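Local coordinates for GH3 beta-N-acetylglucosaminidase (Paenibacillaceae, PDB 6K5J), which probably releases N-acetylglucosamine by hydrolysing terminal beta-N-acetylglucosaminide linkages, as a member of glycoside hydrolase family 3, at residues V98-M103 against R367-S372. Numbering follows the deposited sequence.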
ATOM      1  N   VAL A  98      -6.854   6.911  10.281  1.00 18.15           N
ATOM      2  CA  VAL A  98      -6.480   5.594   9.778  1.00 20.40           C
ATOM      3  C   VAL A  98      -7.653   5.107   8.932  1.00 24.33           C
ATOM      4  O   VAL A  98      -8.745   4.857   9.444  1.00 25.28           O
ATOM      5  CB  VAL A  98      -6.142   4.623  10.916  1.00 23.63           C
ATOM      6  CG1 VAL A  98      -5.763   3.250  10.354  1.00 23.82           C
ATOM      7  CG2 VAL A  98      -4.993   5.174  11.733  1.00 23.94           C
ATOM      8  N   VAL A  99      -7.437   5.015   7.627  1.00 16.93           N
ATOM      9  CA  VAL A  99      -8.495   4.764   6.660  1.00 20.41           C
ATOM     10  C   VAL A  99      -8.469   3.274   6.319  1.00 20.80           C
ATOM     11  O   VAL A  99      -7.379   2.695   6.242  1.00 23.60           O
ATOM     12  CB  VAL A  99      -8.279   5.665   5.433  1.00 24.65           C
ATOM     13  CG1 VAL A  99      -9.075   5.214   4.258  1.00 23.19           C
ATOM     14  CG2 VAL A  99      -8.591   7.132   5.804  1.00 21.26           C
ATOM     15  N   PRO A 100      -9.614   2.621   6.107  1.00 21.86           N
ATOM     16  CA  PRO A 100      -9.597   1.214   5.677  1.00 22.14           C
ATOM     17  C   PRO A 100      -8.837   1.026   4.374  1.00 21.30           C
ATOM     18  O   PRO A 100      -8.830   1.897   3.501  1.00 20.76           O
ATOM     19  CB  PRO A 100     -11.079   0.880   5.492  1.00 20.95           C
ATOM     20  CG  PRO A 100     -11.788   1.832   6.376  1.00 28.46           C
ATOM     21  CD  PRO A 100     -10.987   3.104   6.320  1.00 23.61           C
ATOM     22  N   GLY A 101      -8.209  -0.144   4.246  1.00 20.87           N
ATOM     23  CA  GLY A 101      -7.389  -0.455   3.097  1.00 18.90           C
ATOM     24  C   GLY A 101      -8.184  -1.166   2.018  1.00 18.40           C
ATOM     25  O   GLY A 101      -9.383  -1.398   2.134  1.00 16.97           O
ATOM     26  N   ASN A 102      -7.473  -1.540   0.956  1.00 17.19           N
ATOM     27  CA  ASN A 102      -8.142  -1.905  -0.288  1.00 18.52           C
ATOM     28  C   ASN A 102      -9.038  -3.125  -0.115  1.00 16.36           C
ATOM     29  O   ASN A 102     -10.214  -3.089  -0.482  1.00 16.21           O
ATOM     30  CB  ASN A 102      -7.110  -2.127  -1.393  1.00 19.03           C
ATOM     31  CG  ASN A 102      -6.679  -0.826  -2.036  1.00 19.11           C
ATOM     32  OD1 ASN A 102      -6.897   0.261  -1.477  1.00 20.40           O
ATOM     33  ND2 ASN A 102      -6.088  -0.922  -3.220  1.00 17.39           N
ATOM     34  N   MET A 103      -8.513  -4.220   0.438  1.00 15.50           N
ATOM     35  CA  MET A 103      -9.360  -5.407   0.459  1.00 17.77           C
ATOM     36  C   MET A 103     -10.510  -5.258   1.453  1.00 18.09           C
ATOM     37  O   MET A 103     -11.588  -5.814   1.230  1.00 16.56           O
ATOM     38  CB  MET A 103      -8.551  -6.677   0.747  1.00 17.04           C
ATOM     39  CG  MET A 103      -9.382  -7.945   0.436  1.00 17.80           C
ATOM     40  SD  MET A 103      -8.429  -9.480   0.378  1.00 20.33           S
ATOM     41  CE  MET A 103      -7.539  -9.229  -1.170  1.00 18.26           C
ATOM     42  N   ARG A 367     -18.122   3.508   9.777  1.00 19.90           N
ATOM     43  CA  ARG A 367     -19.264   2.966   9.053  1.00 22.95           C
ATOM     44  C   ARG A 367     -18.827   2.140   7.850  1.00 22.26           C
ATOM     45  O   ARG A 367     -19.501   1.168   7.495  1.00 20.84           O
ATOM     46  CB  ARG A 367     -20.200   4.102   8.659  1.00 24.35           C
ATOM     47  CG  ARG A 367     -20.875   4.710   9.885  1.00 28.04           C
ATOM     48  CD  ARG A 367     -21.908   5.787   9.529  1.00 32.44           C
ATOM     49  NE  ARG A 367     -22.121   6.620  10.700  1.00 34.64           N
ATOM     50  CZ  ARG A 367     -21.660   7.856  10.830  1.00 33.88           C
ATOM     51  NH1 ARG A 367     -20.983   8.419   9.837  1.00 31.93           N
ATOM     52  NH2 ARG A 367     -21.878   8.524  11.951  1.00 33.25           N
ATOM     53  N   ILE A 368     -17.693   2.484   7.233  1.00 20.31           N
ATOM     54  CA  ILE A 368     -17.142   1.659   6.157  1.00 20.82           C
ATOM     55  C   ILE A 368     -16.787   0.268   6.674  1.00 22.08           C
ATOM     56  O   ILE A 368     -17.156  -0.750   6.077  1.00 20.04           O
ATOM     57  CB  ILE A 368     -15.914   2.347   5.527  1.00 21.46           C
ATOM     58  CG1 ILE A 368     -16.310   3.663   4.848  1.00 25.39           C
ATOM     59  CG2 ILE A 368     -15.221   1.426   4.545  1.00 23.69           C
ATOM     60  CD1 ILE A 368     -15.138   4.363   4.217  1.00 24.65           C
ATOM     61  N   SER A 369     -16.058   0.201   7.792  1.00 19.08           N
ATOM     62  CA  SER A 369     -15.613  -1.093   8.294  1.00 18.62           C
ATOM     63  C   SER A 369     -16.779  -1.959   8.749  1.00 17.66           C
ATOM     64  O   SER A 369     -16.696  -3.188   8.668  1.00 17.95           O
ATOM     65  CB  SER A 369     -14.621  -0.902   9.447  1.00 20.40           C
ATOM     66  OG  SER A 369     -13.537  -0.082   9.058  1.00 20.53           O
ATOM     67  N   GLU A 370     -17.864  -1.347   9.244  1.00 18.87           N
ATOM     68  CA  GLU A 370     -19.053  -2.130   9.593  1.00 21.12           C
ATOM     69  C   GLU A 370     -19.584  -2.910   8.395  1.00 18.82           C
ATOM     70  O   GLU A 370     -20.157  -3.992   8.564  1.00 20.09           O
ATOM     71  CB  GLU A 370     -20.156  -1.223  10.155  1.00 19.66           C
ATOM     72  CG  GLU A 370     -19.811  -0.572  11.504  1.00 19.99           C
ATOM     73  CD  GLU A 370     -20.947   0.279  12.071  1.00 25.99           C
ATOM     74  OE1 GLU A 370     -22.079   0.202  11.553  1.00 23.94           O
ATOM     75  OE2 GLU A 370     -20.699   1.028  13.036  1.00 26.94           O
ATOM     76  N   LYS A 371     -19.421  -2.375   7.180  1.00 18.42           N
ATOM     77  CA  LYS A 371     -19.884  -3.057   5.977  1.00 19.65           C
ATOM     78  C   LYS A 371     -18.898  -4.097   5.460  1.00 19.21           C
ATOM     79  O   LYS A 371     -19.251  -4.869   4.563  1.00 20.22           O
ATOM     80  CB  LYS A 371     -20.163  -2.036   4.857  1.00 24.06           C
ATOM     81  CG  LYS A 371     -21.409  -1.181   5.065  1.00 24.17           C
ATOM     82  CD  LYS A 371     -21.609  -0.169   3.917  1.00 35.42           C
ATOM     83  CE  LYS A 371     -22.352  -0.778   2.721  1.00 44.67           C
ATOM     84  NZ  LYS A 371     -22.339   0.109   1.501  1.00 41.59           N
ATOM     85  N   SER A 372     -17.687  -4.144   6.008  1.00 17.78           N
ATOM     86  CA  SER A 372     -16.585  -4.929   5.468  1.00 19.30           C
ATOM     87  C   SER A 372     -16.441  -6.307   6.114  1.00 19.46           C
ATOM     88  O   SER A 372     -16.161  -7.283   5.409  1.00 17.22           O
ATOM     89  CB  SER A 372     -15.278  -4.124   5.623  1.00 16.14           C
ATOM     90  OG  SER A 372     -14.155  -4.812   5.110  1.00 23.30           O
TER
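Pro100, in the loop leading into helix 102-108, packs against residues 367-372 of helix 359-372, and the closest pair of CA atoms across the contact is Pro100 CA and Ser369 CA, 7.0 Å apart. A single atom of the loop does the close touching. Pro100 CG, the outer corner of the pyrrolidine ring, lies 3.9 Å from Ile368 CG2, a plain van der Waals contact between apolar groups. The same corner sits 3.7 Å from Ser369 OG, so the ring meets two consecutive residues of the helix. Ile368 turns its gamma methyl rather than its longer branch to the proline: CG2 stands anti to the backbone N, while CG1 lies beside that N (chi1 -64°) and carries CD1. The two side chains run at about a right angle to each other.

Ser369 brings its hydroxyl to the proline without bonding to it. OG is placed beside its own backbone N, chi1 -55°, and its main polar partner is the hydroxyl of Ser508; a weak bond also runs to Val365 O, one turn back in the helix. This buried oxygen is therefore satisfied while Pro100 packs against it. One turn further on, the Ser372 hydroxyl bonds to Ala104 O and ties the helix to the one that follows the loop.

Gly101 is the N-cap of helix 102-108, and its backbone N bonds to Glu504. The contact joins the N-terminal TIM-barrel-type domain of the family 3 enzyme to the helix just before strand 374-377, an outer strand of the six-stranded mixed sheet. Helix 507-517 borders both partners, with Ser508 against Pro100 and Ala512 against Ser369, while Val99 packs onto helix 111-127 and Ile368 onto Leu105 of helix 102-108.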